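Local coordinates for protein KLLA0E08119p (Kluyveromyces lactis, PDB 3VA7) that probably catalyses the ATP- and biotin-dependent carboxylation of urea to allophanate, the first step of urea breakdown, as the urea carboxylase part of a longer two-activity enzyme, at residues K94-A99 with S125-V130; D119-C124 with D137-L142; Q780-S785 with L809-D814. One frame throughout, in Å; residues are numbered along the deposited sequence.

Interaction 1: residues K94-A99 with S125-V130; sequences KIINAA and SQENIV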
ATOM      1  N   LYS A  94      13.724   0.226 -35.364  1.00 50.92           N
ATOM      2  CA  LYS A  94      13.939   0.974 -34.148  1.00 50.22           C
ATOM      3  C   LYS A  94      15.261   0.580 -33.481  1.00 50.83           C
ATOM      4  O   LYS A  94      16.103   1.468 -33.216  1.00 51.75           O
ATOM      5  CB  LYS A  94      12.757   0.763 -33.208  1.00 50.29           C
ATOM      6  CG  LYS A  94      11.480   1.541 -33.597  1.00 47.15           C
ATOM      7  CD  LYS A  94      10.305   1.149 -32.726  1.00 43.09           C
ATOM      8  CE  LYS A  94       9.337   2.340 -32.558  1.00 43.98           C
ATOM      9  NZ  LYS A  94       8.232   2.114 -31.590  1.00 39.04           N
ATOM     10  N   ILE A  95      15.476  -0.736 -33.282  1.00 50.39           N
ATOM     11  CA  ILE A  95      16.708  -1.287 -32.635  1.00 49.23           C
ATOM     12  C   ILE A  95      17.961  -0.803 -33.330  1.00 49.58           C
ATOM     13  O   ILE A  95      18.880  -0.263 -32.697  1.00 50.00           O
ATOM     14  CB  ILE A  95      16.728  -2.875 -32.520  1.00 48.46           C
ATOM     15  CG1 ILE A  95      15.645  -3.431 -31.576  1.00 46.65           C
ATOM     16  CG2 ILE A  95      18.109  -3.400 -32.118  1.00 46.62           C
ATOM     17  CD1 ILE A  95      15.279  -2.563 -30.339  1.00 46.04           C
ATOM     18  N   ILE A  96      17.986  -0.977 -34.641  1.00 49.99           N
ATOM     19  CA  ILE A  96      19.167  -0.671 -35.417  1.00 51.07           C
ATOM     20  C   ILE A  96      19.429   0.844 -35.420  1.00 50.56           C
ATOM     21  O   ILE A  96      20.583   1.294 -35.351  1.00 50.22           O
ATOM     22  CB  ILE A  96      19.017  -1.262 -36.831  1.00 51.64           C
ATOM     23  CG1 ILE A  96      20.244  -2.108 -37.188  1.00 54.16           C
ATOM     24  CG2 ILE A  96      18.813  -0.162 -37.854  1.00 52.88           C
ATOM     25  CD1 ILE A  96      20.209  -3.510 -36.639  1.00 54.29           C
ATOM     26  N   ASN A  97      18.338   1.618 -35.478  1.00 50.92           N
ATOM     27  CA  ASN A  97      18.391   3.080 -35.309  1.00 51.45           C
ATOM     28  C   ASN A  97      18.916   3.451 -33.901  1.00 51.19           C
ATOM     29  O   ASN A  97      19.790   4.350 -33.734  1.00 49.74           O
ATOM     30  CB  ASN A  97      17.019   3.742 -35.602  1.00 52.19           C
ATOM     31  CG  ASN A  97      17.061   5.292 -35.520  1.00 53.41           C
ATOM     32  OD1 ASN A  97      17.924   5.952 -36.133  1.00 55.61           O
ATOM     33  ND2 ASN A  97      16.143   5.865 -34.741  1.00 52.01           N
ATOM     34  N   ALA A  98      18.422   2.715 -32.896  1.00 50.58           N
ATOM     35  CA  ALA A  98      18.953   2.888 -31.552  1.00 49.87           C
ATOM     36  C   ALA A  98      20.477   2.693 -31.452  1.00 49.40           C
ATOM     37  O   ALA A  98      21.139   3.494 -30.770  1.00 49.17           O
ATOM     38  CB  ALA A  98      18.218   2.048 -30.585  1.00 50.05           C
ATOM     39  N   ALA A  99      21.030   1.682 -32.142  1.00 48.88           N
ATOM     40  CA  ALA A  99      22.481   1.408 -32.080  1.00 49.05           C
ATOM     41  C   ALA A  99      23.264   2.427 -32.884  1.00 49.85           C
ATOM     42  O   ALA A  99      24.414   2.776 -32.534  1.00 49.73           O
ATOM     43  CB  ALA A  99      22.796   0.037 -32.567  1.00 48.67           C
ATOM     44  N   SER A 125      24.620  -7.252 -39.819  1.00 55.28           N
ATOM     45  CA  SER A 125      25.765  -7.388 -40.721  1.00 56.94           C
ATOM     46  C   SER A 125      25.754  -6.354 -41.840  1.00 57.26           C
ATOM     47  O   SER A 125      26.765  -5.675 -42.059  1.00 57.00           O
ATOM     48  CB  SER A 125      25.883  -8.788 -41.318  1.00 57.02           C
ATOM     49  OG  SER A 125      27.184  -8.917 -41.881  1.00 56.91           O
ATOM     50  N   GLN A 126      24.607  -6.222 -42.515  1.00 58.14           N
ATOM     51  CA  GLN A 126      24.490  -5.323 -43.698  1.00 58.88           C
ATOM     52  C   GLN A 126      24.494  -3.817 -43.253  1.00 57.97           C
ATOM     53  O   GLN A 126      24.383  -2.896 -44.071  1.00 57.69           O
ATOM     54  CB  GLN A 126      23.277  -5.722 -44.611  1.00 58.91           C
ATOM     55  CG  GLN A 126      22.100  -4.726 -44.547  1.00 61.72           C
ATOM     56  CD  GLN A 126      20.764  -5.255 -45.064  1.00 66.15           C
ATOM     57  OE1 GLN A 126      20.460  -6.463 -44.957  1.00 67.70           O
ATOM     58  NE2 GLN A 126      19.932  -4.337 -45.597  1.00 65.77           N
ATOM     59  N   GLU A 127      24.667  -3.598 -41.948  1.00 57.06           N
ATOM     60  CA  GLU A 127      24.666  -2.265 -41.368  1.00 56.06           C
ATOM     61  C   GLU A 127      25.999  -1.891 -40.671  1.00 54.89           C
ATOM     62  O   GLU A 127      26.140  -0.775 -40.153  1.00 55.08           O
ATOM     63  CB  GLU A 127      23.492  -2.145 -40.412  1.00 55.92           C
ATOM     64  CG  GLU A 127      23.004  -0.770 -40.239  1.00 58.66           C
ATOM     65  CD  GLU A 127      21.944  -0.349 -41.265  1.00 62.49           C
ATOM     66  OE1 GLU A 127      22.106   0.788 -41.771  1.00 63.02           O
ATOM     67  OE2 GLU A 127      20.949  -1.105 -41.524  1.00 61.45           O
ATOM     68  N   ASN A 128      26.983  -2.790 -40.702  1.00 52.83           N
ATOM     69  CA  ASN A 128      28.256  -2.597 -39.975  1.00 51.29           C
ATOM     70  C   ASN A 128      28.086  -2.505 -38.406  1.00 50.01           C
ATOM     71  O   ASN A 128      28.855  -1.838 -37.701  1.00 49.82           O
ATOM     72  CB  ASN A 128      29.069  -1.443 -40.584  1.00 51.28           C
ATOM     73  CG  ASN A 128      30.572  -1.430 -40.145  1.00 52.62           C
ATOM     74  OD1 ASN A 128      31.265  -2.472 -40.073  1.00 51.40           O
ATOM     75  ND2 ASN A 128      31.076  -0.217 -39.884  1.00 52.74           N
ATOM     76  N   ILE A 129      27.076  -3.211 -37.888  1.00 47.66           N
ATOM     77  CA  ILE A 129      26.953  -3.479 -36.471  1.00 45.43           C
ATOM     78  C   ILE A 129      27.156  -4.985 -36.218  1.00 44.20           C
ATOM     79  O   ILE A 129      26.455  -5.821 -36.782  1.00 44.14           O
ATOM     80  CB  ILE A 129      25.587  -3.017 -35.951  1.00 45.51           C
ATOM     81  CG1 ILE A 129      25.393  -1.522 -36.156  1.00 44.85           C
ATOM     82  CG2 ILE A 129      25.448  -3.275 -34.486  1.00 45.14           C
ATOM     83  CD1 ILE A 129      23.890  -1.120 -36.065  1.00 45.07           C
ATOM     84  N   VAL A 130      28.116  -5.324 -35.363  1.00 42.68           N
ATOM     85  CA  VAL A 130      28.396  -6.724 -35.032  1.00 41.05           C
ATOM     86  C   VAL A 130      27.349  -7.338 -34.084  1.00 39.30           C
ATOM     87  O   VAL A 130      27.336  -7.022 -32.933  1.00 40.82           O
ATOM     88  CB  VAL A 130      29.785  -6.849 -34.374  1.00 41.32           C
ATOM     89  CG1 VAL A 130      30.042  -8.284 -33.975  1.00 39.58           C
ATOM     90  CG2 VAL A 130      30.867  -6.330 -35.308  1.00 39.43           C
TER
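Ile129 lays its terminal methyl into the shallow recess between Ile96 and Ala99, which sit three residues apart and so share one side of helix 92-101. CD1 of Ile129 lies 3.9 Å from CG1 of Ile96 and 3.8 Å from CB of Ala99, so a single methyl carries both of its contacts here. With CG1 anti to the carbonyl carbon (chi1 -60°) and CD1 extended beyond it (chi2 162°), the longer branch of Ile129 reaches across to the helix. The size of the residues suits their places: alanine lets the isoleucine tip come close to the helix backbone, while the branched Ile96 flanks it, its side chain running obliquely to that of Ile129. Glu127 adds its aliphatic part, CG standing 4.3 Å from Ile96 CG1. Its carboxylate turns to Arg123, with which OE2 makes a salt bridge; separately, its backbone O accepts a hydrogen bond from Lys100 NZ. A glutamate thus suits the margin of an otherwise apolar patch.

The backbone turn that delivers these side chains is a Schellman motif closing helix 118-125. Asn128 takes a positive phi of 62°, its N lies 3.2 Å from Ser125 O, and Ile129 N is 3.1 Å from Cys124 O in a probable hydrogen bond. The chain then reverses into strand 130-131, while Ile107 of the neighbouring strand 106-108 touches Ile96, Ala99 and Ile129 alike. Helix 92-101 is thereby packed against the helix-to-strand turn of a beta-alpha-beta crossover, in which strand 106-108, helix 118-125 and strand 130-131 follow one another, as expected of the parallel, Rossmann-like sheet of the biotin carboxylase N-terminal domain.

Interaction 2: residues D119-C124 with D137-L142; sequences DFSDRC and DAIRKL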
ATOM      1  N   ASP A 119      16.832 -12.487 -40.075  1.00 45.84           N
ATOM      2  CA  ASP A 119      16.795 -11.222 -40.827  1.00 46.66           C
ATOM      3  C   ASP A 119      17.573 -10.201 -40.006  1.00 46.59           C
ATOM      4  O   ASP A 119      18.495  -9.515 -40.513  1.00 46.08           O
ATOM      5  CB  ASP A 119      15.360 -10.711 -41.070  1.00 48.04           C
ATOM      6  CG  ASP A 119      14.526 -11.629 -42.010  1.00 49.44           C
ATOM      7  OD1 ASP A 119      13.286 -11.653 -41.829  1.00 48.62           O
ATOM      8  OD2 ASP A 119      15.111 -12.307 -42.903  1.00 50.57           O
ATOM      9  N   PHE A 120      17.223 -10.150 -38.710  1.00 46.04           N
ATOM     10  CA  PHE A 120      17.929  -9.305 -37.763  1.00 44.83           C
ATOM     11  C   PHE A 120      19.433  -9.564 -37.727  1.00 43.77           C
ATOM     12  O   PHE A 120      20.215  -8.635 -37.864  1.00 43.51           O
ATOM     13  CB  PHE A 120      17.320  -9.392 -36.363  1.00 45.26           C
ATOM     14  CG  PHE A 120      17.989  -8.487 -35.368  1.00 44.60           C
ATOM     15  CD1 PHE A 120      18.618  -9.009 -34.247  1.00 43.68           C
ATOM     16  CD2 PHE A 120      18.018  -7.104 -35.575  1.00 44.10           C
ATOM     17  CE1 PHE A 120      19.219  -8.164 -33.337  1.00 44.27           C
ATOM     18  CE2 PHE A 120      18.628  -6.248 -34.654  1.00 43.42           C
ATOM     19  CZ  PHE A 120      19.223  -6.776 -33.544  1.00 42.71           C
ATOM     20  N   SER A 121      19.861 -10.808 -37.588  1.00 43.15           N
ATOM     21  CA  SER A 121      21.310 -11.017 -37.612  1.00 43.76           C
ATOM     22  C   SER A 121      21.933 -10.418 -38.885  1.00 44.99           C
ATOM     23  O   SER A 121      22.962  -9.744 -38.814  1.00 44.27           O
ATOM     24  CB  SER A 121      21.692 -12.468 -37.430  1.00 42.23           C
ATOM     25  OG  SER A 121      23.088 -12.579 -37.523  1.00 42.10           O
ATOM     26  N   ASP A 122      21.254 -10.642 -40.021  1.00 46.71           N
ATOM     27  CA  ASP A 122      21.660 -10.145 -41.343  1.00 48.66           C
ATOM     28  C   ASP A 122      21.610  -8.597 -41.481  1.00 48.84           C
ATOM     29  O   ASP A 122      22.563  -8.009 -42.022  1.00 48.24           O
ATOM     30  CB  ASP A 122      20.838 -10.828 -42.478  1.00 49.75           C
ATOM     31  CG  ASP A 122      21.219 -12.318 -42.725  1.00 51.73           C
ATOM     32  OD1 ASP A 122      22.401 -12.726 -42.600  1.00 54.53           O
ATOM     33  OD2 ASP A 122      20.308 -13.094 -43.079  1.00 53.91           O
ATOM     34  N   ARG A 123      20.530  -7.955 -40.992  1.00 49.20           N
ATOM     35  CA  ARG A 123      20.462  -6.476 -40.866  1.00 49.96           C
ATOM     36  C   ARG A 123      21.662  -5.889 -40.126  1.00 51.18           C
ATOM     37  O   ARG A 123      22.230  -4.877 -40.571  1.00 51.33           O
ATOM     38  CB  ARG A 123      19.173  -5.991 -40.163  1.00 49.70           C
ATOM     39  CG  ARG A 123      18.119  -5.278 -41.058  1.00 50.37           C
ATOM     40  CD  ARG A 123      18.747  -4.202 -42.020  1.00 49.76           C
ATOM     41  NE  ARG A 123      18.610  -2.780 -41.636  1.00 47.37           N
ATOM     42  CZ  ARG A 123      17.503  -2.177 -41.166  1.00 44.67           C
ATOM     43  NH1 ARG A 123      16.365  -2.847 -40.995  1.00 41.55           N
ATOM     44  NH2 ARG A 123      17.541  -0.873 -40.859  1.00 44.95           N
ATOM     45  N   CYS A 124      22.040  -6.497 -38.992  1.00 52.01           N
ATOM     46  CA  CYS A 124      23.253  -6.045 -38.275  1.00 53.04           C
ATOM     47  C   CYS A 124      24.410  -6.098 -39.206  1.00 53.90           C
ATOM     48  O   CYS A 124      25.104  -5.106 -39.372  1.00 54.76           O
ATOM     49  CB  CYS A 124      23.598  -6.861 -37.006  1.00 52.78           C
ATOM     50  SG  CYS A 124      22.400  -6.620 -35.717  1.00 49.01           S
ATOM     51  N   ASP A 137      22.403 -17.303 -41.400  1.00 49.83           N
ATOM     52  CA  ASP A 137      22.329 -18.571 -42.060  1.00 51.59           C
ATOM     53  C   ASP A 137      22.205 -19.716 -41.112  1.00 51.10           C
ATOM     54  O   ASP A 137      21.261 -20.508 -41.218  1.00 52.13           O
ATOM     55  CB  ASP A 137      23.599 -18.799 -42.847  1.00 53.39           C
ATOM     56  CG  ASP A 137      23.306 -19.129 -44.271  1.00 58.37           C
ATOM     57  OD1 ASP A 137      22.763 -18.203 -44.951  1.00 61.69           O
ATOM     58  OD2 ASP A 137      23.581 -20.299 -44.677  1.00 64.73           O
ATOM     59  N   ALA A 138      23.194 -19.829 -40.228  1.00 49.86           N
ATOM     60  CA  ALA A 138      23.151 -20.781 -39.136  1.00 48.66           C
ATOM     61  C   ALA A 138      21.767 -20.746 -38.424  1.00 47.60           C
ATOM     62  O   ALA A 138      21.144 -21.804 -38.218  1.00 46.81           O
ATOM     63  CB  ALA A 138      24.352 -20.557 -38.156  1.00 48.12           C
ATOM     64  N   ILE A 139      21.269 -19.552 -38.112  1.00 46.71           N
ATOM     65  CA  ILE A 139      19.921 -19.410 -37.517  1.00 47.44           C
ATOM     66  C   ILE A 139      18.763 -19.961 -38.403  1.00 48.49           C
ATOM     67  O   ILE A 139      17.881 -20.678 -37.897  1.00 48.04           O
ATOM     68  CB  ILE A 139      19.616 -17.949 -37.089  1.00 47.15           C
ATOM     69  CG1 ILE A 139      20.626 -17.435 -36.047  1.00 45.44           C
ATOM     70  CG2 ILE A 139      18.179 -17.795 -36.572  1.00 46.89           C
ATOM     71  CD1 ILE A 139      20.697 -15.944 -36.017  1.00 39.22           C
ATOM     72  N   ARG A 140      18.777 -19.633 -39.707  1.00 49.93           N
ATOM     73  CA  ARG A 140      17.852 -20.248 -40.690  1.00 50.93           C
ATOM     74  C   ARG A 140      17.970 -21.765 -40.745  1.00 51.95           C
ATOM     75  O   ARG A 140      16.971 -22.481 -40.574  1.00 51.52           O
ATOM     76  CB  ARG A 140      18.076 -19.682 -42.070  1.00 50.43           C
ATOM     77  CG  ARG A 140      17.108 -18.600 -42.412  1.00 48.85           C
ATOM     78  CD  ARG A 140      17.676 -17.834 -43.567  1.00 47.53           C
ATOM     79  NE  ARG A 140      17.458 -16.408 -43.372  1.00 47.28           N
ATOM     80  CZ  ARG A 140      18.414 -15.479 -43.440  1.00 45.49           C
ATOM     81  NH1 ARG A 140      19.691 -15.811 -43.725  1.00 40.24           N
ATOM     82  NH2 ARG A 140      18.069 -14.204 -43.236  1.00 45.01           N
ATOM     83  N   LYS A 141      19.200 -22.233 -40.949  1.00 53.75           N
ATOM     84  CA  LYS A 141      19.545 -23.666 -40.913  1.00 55.90           C
ATOM     85  C   LYS A 141      19.111 -24.369 -39.610  1.00 56.69           C
ATOM     86  O   LYS A 141      18.819 -25.559 -39.617  1.00 57.55           O
ATOM     87  CB  LYS A 141      21.049 -23.864 -41.203  1.00 55.61           C
ATOM     88  CG  LYS A 141      21.399 -24.163 -42.681  1.00 60.05           C
ATOM     89  CD  LYS A 141      22.470 -23.214 -43.321  1.00 65.19           C
ATOM     90  CE  LYS A 141      23.937 -23.724 -43.218  1.00 68.75           C
ATOM     91  NZ  LYS A 141      24.968 -22.618 -42.919  1.00 70.12           N
ATOM     92  N   LEU A 142      19.062 -23.652 -38.491  1.00 57.88           N
ATOM     93  CA  LEU A 142      18.595 -24.270 -37.242  1.00 58.47           C
ATOM     94  C   LEU A 142      17.117 -24.026 -36.889  1.00 59.96           C
ATOM     95  O   LEU A 142      16.569 -24.742 -36.052  1.00 59.55           O
ATOM     96  CB  LEU A 142      19.473 -23.869 -36.070  1.00 57.70           C
ATOM     97  CG  LEU A 142      20.788 -24.588 -35.757  1.00 56.52           C
ATOM     98  CD1 LEU A 142      20.890 -26.003 -36.269  1.00 50.43           C
ATOM     99  CD2 LEU A 142      21.956 -23.779 -36.227  1.00 55.24           C
TER
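One carboxylate oxygen, Asp122 OD2, takes both terminal nitrogens of Arg140, instead of the two oxygens sharing them in the familiar paired fashion. The salt bridge spans an antiparallel helix pair in the biotin carboxylase N-terminal domain: the axes of 119-124 and 137-142 run at 172° to each other and approach to 9.5 Å. The straighter of the two bonds runs from Arg140 NH2 to Asp122 OD2 (2.5 Å), meeting the oxygen nearly head-on, in line with its C-O bond, and lying close to the guanidinium plane. The second, from Arg140 NH1 to the same OD2 at 2.9 Å, is weak because its N-H points poorly at the oxygen. The two flat groups are nearly coplanar, 22° apart, and their side chains come from opposite directions.

Asp119, one helical turn earlier, adds a longer salt bridge from its OD2 to Arg140 NH2 at 3.5 Å, also at the guanidinium edge, with its carboxylate turned 43° from that plane. The two aspartates converge on NH2 from different directions, and the long arginine has the reach to bridge the helices at their exposed margin. Replacing Asp122 by an alanine removes both hydrogen bonds and would probably leave the guanidinium with just the longer Asp119 pairing of the two described here, freer to turn.

Beneath these charges the helices meet through small and apolar groups. Ser121 suits the position because it is slim and because its OG, anti to the backbone N, is hydrogen-bonded to Pro134 O in the connection between the helices. That leaves its carbon for packing: Ser121 CB lies 3.9 Å from CD1 of Ile139, the end of an extended isoleucine branch.

Interaction 3: residues Q780-S785 with L809-D814; sequences QFVPLS and LELSDD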
ATOM      1  N   GLN A 780     -26.807   7.069  22.296  1.00 34.20           N
ATOM      2  CA  GLN A 780     -26.780   8.136  23.302  1.00 33.98           C
ATOM      3  C   GLN A 780     -25.470   8.006  24.026  1.00 33.57           C
ATOM      4  O   GLN A 780     -25.052   6.899  24.436  1.00 32.95           O
ATOM      5  CB  GLN A 780     -27.908   7.980  24.318  1.00 34.49           C
ATOM      6  CG  GLN A 780     -28.037   9.164  25.255  1.00 38.30           C
ATOM      7  CD  GLN A 780     -29.150   8.990  26.299  1.00 44.62           C
ATOM      8  OE1 GLN A 780     -29.558   7.861  26.634  1.00 47.20           O
ATOM      9  NE2 GLN A 780     -29.635  10.111  26.825  1.00 43.47           N
ATOM     10  N   PHE A 781     -24.808   9.146  24.160  1.00 33.63           N
ATOM     11  CA  PHE A 781     -23.513   9.204  24.835  1.00 33.35           C
ATOM     12  C   PHE A 781     -23.693   9.395  26.314  1.00 33.39           C
ATOM     13  O   PHE A 781     -24.392  10.276  26.794  1.00 33.93           O
ATOM     14  CB  PHE A 781     -22.660  10.325  24.239  1.00 32.87           C
ATOM     15  CG  PHE A 781     -22.282  10.093  22.807  1.00 31.39           C
ATOM     16  CD1 PHE A 781     -21.518   8.967  22.451  1.00 26.60           C
ATOM     17  CD2 PHE A 781     -22.675  10.997  21.813  1.00 28.18           C
ATOM     18  CE1 PHE A 781     -21.170   8.736  21.142  1.00 25.62           C
ATOM     19  CE2 PHE A 781     -22.319  10.775  20.470  1.00 26.76           C
ATOM     20  CZ  PHE A 781     -21.580   9.642  20.121  1.00 23.91           C
ATOM     21  N   VAL A 782     -23.029   8.564  27.050  1.00 33.90           N
ATOM     22  CA  VAL A 782     -23.286   8.461  28.461  1.00 34.27           C
ATOM     23  C   VAL A 782     -21.957   8.856  29.157  1.00 34.85           C
ATOM     24  O   VAL A 782     -20.891   8.292  28.853  1.00 34.95           O
ATOM     25  CB  VAL A 782     -23.762   7.004  28.654  1.00 34.54           C
ATOM     26  CG1 VAL A 782     -22.750   6.166  29.286  1.00 32.06           C
ATOM     27  CG2 VAL A 782     -25.108   6.958  29.332  1.00 35.94           C
ATOM     28  N   PRO A 783     -21.981   9.894  30.016  1.00 34.93           N
ATOM     29  CA  PRO A 783     -20.731  10.345  30.661  1.00 34.32           C
ATOM     30  C   PRO A 783     -20.170   9.342  31.661  1.00 34.87           C
ATOM     31  O   PRO A 783     -20.897   8.635  32.382  1.00 35.33           O
ATOM     32  CB  PRO A 783     -21.126  11.631  31.369  1.00 33.51           C
ATOM     33  CG  PRO A 783     -22.573  11.492  31.576  1.00 34.88           C
ATOM     34  CD  PRO A 783     -23.162  10.597  30.535  1.00 34.60           C
ATOM     35  N   LEU A 784     -18.859   9.272  31.677  1.00 34.98           N
ATOM     36  CA  LEU A 784     -18.151   8.244  32.376  1.00 34.36           C
ATOM     37  C   LEU A 784     -16.877   8.949  32.898  1.00 35.28           C
ATOM     38  O   LEU A 784     -16.283   9.821  32.179  1.00 33.46           O
ATOM     39  CB  LEU A 784     -17.809   7.146  31.391  1.00 33.99           C
ATOM     40  CG  LEU A 784     -18.419   5.748  31.412  1.00 32.82           C
ATOM     41  CD1 LEU A 784     -19.916   5.764  31.444  1.00 32.03           C
ATOM     42  CD2 LEU A 784     -17.849   4.882  30.260  1.00 29.09           C
ATOM     43  N   SER A 785     -16.535   8.625  34.160  1.00 34.94           N
ATOM     44  CA  SER A 785     -15.340   9.099  34.836  1.00 34.53           C
ATOM     45  C   SER A 785     -14.129   8.362  34.288  1.00 34.79           C
ATOM     46  O   SER A 785     -14.220   7.203  33.815  1.00 34.13           O
ATOM     47  CB  SER A 785     -15.424   8.802  36.332  1.00 34.88           C
ATOM     48  OG  SER A 785     -15.265   7.397  36.591  1.00 34.23           O
ATOM     49  N   LEU A 809     -16.932  -6.674  32.636  1.00 46.44           N
ATOM     50  CA  LEU A 809     -17.791  -5.626  33.110  1.00 47.15           C
ATOM     51  C   LEU A 809     -18.329  -4.851  31.941  1.00 47.07           C
ATOM     52  O   LEU A 809     -17.634  -4.683  30.964  1.00 47.20           O
ATOM     53  CB  LEU A 809     -16.985  -4.692  33.969  1.00 47.94           C
ATOM     54  CG  LEU A 809     -17.103  -4.983  35.439  1.00 49.74           C
ATOM     55  CD1 LEU A 809     -15.691  -5.062  36.006  1.00 54.49           C
ATOM     56  CD2 LEU A 809     -17.918  -3.844  36.052  1.00 53.14           C
ATOM     57  N   GLU A 810     -19.566  -4.378  32.059  1.00 47.07           N
ATOM     58  CA  GLU A 810     -20.223  -3.636  31.007  1.00 47.50           C
ATOM     59  C   GLU A 810     -20.945  -2.483  31.639  1.00 48.03           C
ATOM     60  O   GLU A 810     -21.215  -2.498  32.844  1.00 48.77           O
ATOM     61  CB  GLU A 810     -21.213  -4.491  30.217  1.00 47.09           C
ATOM     62  CG  GLU A 810     -20.570  -5.440  29.206  1.00 48.97           C
ATOM     63  CD  GLU A 810     -21.572  -5.987  28.183  1.00 52.29           C
ATOM     64  OE1 GLU A 810     -22.473  -6.782  28.617  1.00 49.80           O
ATOM     65  OE2 GLU A 810     -21.433  -5.637  26.959  1.00 51.21           O
ATOM     66  N   LEU A 811     -21.224  -1.473  30.823  1.00 48.59           N
ATOM     67  CA  LEU A 811     -22.062  -0.347  31.189  1.00 49.43           C
ATOM     68  C   LEU A 811     -23.264  -0.781  32.049  1.00 50.84           C
ATOM     69  O   LEU A 811     -23.949  -1.788  31.748  1.00 50.72           O
ATOM     70  CB  LEU A 811     -22.542   0.319  29.896  1.00 48.71           C
ATOM     71  CG  LEU A 811     -22.442   1.830  29.801  1.00 47.86           C
ATOM     72  CD1 LEU A 811     -21.044   2.251  30.177  1.00 47.42           C
ATOM     73  CD2 LEU A 811     -22.813   2.363  28.426  1.00 44.37           C
ATOM     74  N   SER A 812     -23.494  -0.042  33.131  1.00 52.27           N
ATOM     75  CA  SER A 812     -24.700  -0.204  33.955  1.00 54.42           C
ATOM     76  C   SER A 812     -24.903   1.094  34.705  1.00 55.54           C
ATOM     77  O   SER A 812     -23.929   1.821  34.926  1.00 55.53           O
ATOM     78  CB  SER A 812     -24.588  -1.385  34.926  1.00 54.19           C
ATOM     79  OG  SER A 812     -23.537  -1.177  35.851  1.00 55.88           O
ATOM     80  N   ASP A 813     -26.145   1.396  35.083  1.00 56.70           N
ATOM     81  CA  ASP A 813     -26.460   2.723  35.630  1.00 58.35           C
ATOM     82  C   ASP A 813     -25.564   3.246  36.736  1.00 57.97           C
ATOM     83  O   ASP A 813     -25.256   4.435  36.745  1.00 57.80           O
ATOM     84  CB  ASP A 813     -27.921   2.820  36.025  1.00 59.47           C
ATOM     85  CG  ASP A 813     -28.820   2.525  34.854  1.00 63.24           C
ATOM     86  OD1 ASP A 813     -28.640   3.206  33.814  1.00 64.49           O
ATOM     87  OD2 ASP A 813     -29.652   1.579  34.951  1.00 67.30           O
ATOM     88  N   ASP A 814     -25.122   2.364  37.635  1.00 57.65           N
ATOM     89  CA  ASP A 814     -24.253   2.780  38.742  1.00 57.30           C
ATOM     90  C   ASP A 814     -22.812   3.065  38.299  1.00 56.17           C
ATOM     91  O   ASP A 814     -21.975   3.517  39.091  1.00 56.24           O
ATOM     92  CB  ASP A 814     -24.285   1.760  39.895  1.00 58.04           C
ATOM     93  CG  ASP A 814     -24.058   0.325  39.425  1.00 61.27           C
ATOM     94  OD1 ASP A 814     -25.054  -0.300  38.940  1.00 62.51           O
ATOM     95  OD2 ASP A 814     -22.895  -0.176  39.568  1.00 64.27           O
TER
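Leu811 sends its CB toward strand 778-783, part of a mixed sheet in the region of carboxyltransferase subdomains A and B, where that strand runs parallel to strand 662-669. From CB the chain passes to CG, where it forks, and the two methyls divide the work. CD2 continues the line of the side chain, anti to CA, and ends 3.9 Å from CG1 of Val782; here the two side chains run antiparallel alongside one another. CD1 turns back beside CA (chi2 51°) and meets the branched end of Leu784, 3.9 Å from its CD1. The forked end thus lets one leucine touch two residues of the 780-785 segment, Val782 and Leu784.

Val782 suits its place as a beta-branched residue in a strand: its backbone bonds to Ile665 and Val667 of strand 662-669, while its CG1 meets Leu811, and the side chain also touches Ile816. Leu784, two residues on, comes in differently: although its CB does not point at Leu811, its tip swings closer. Ser785 then caps helix 786-802 through its OG, bonded to Val788 N. Between the two segments the contact that lays the returning chain, 809-814, against the strand is apolar; Lys664 and Glu766 also touch Leu811. The second methyl of Leu784 joins in as well, its CD2 standing 4.1 Å from Leu811 CD1.

Overall arrangement
Interactions 1 and 2 share helix 118-125 and touch directly: Phe120 of one packs against Ile95 and Ile96 of the other, and their centres are 14 Å apart. Interaction 1 is buried and apolar, set between a helix and the turn leading to the edge strand of the parallel sheet. Interaction 2, on the outer side of the same helix, is only partly buried and adds a charged network to a thin apolar seam. Interaction 3 belongs to the carboxyltransferase region, its centre about 81 Å from that of interaction 1; like interaction 1 it is buried and aliphatic, but it joins a strand to a returning loop.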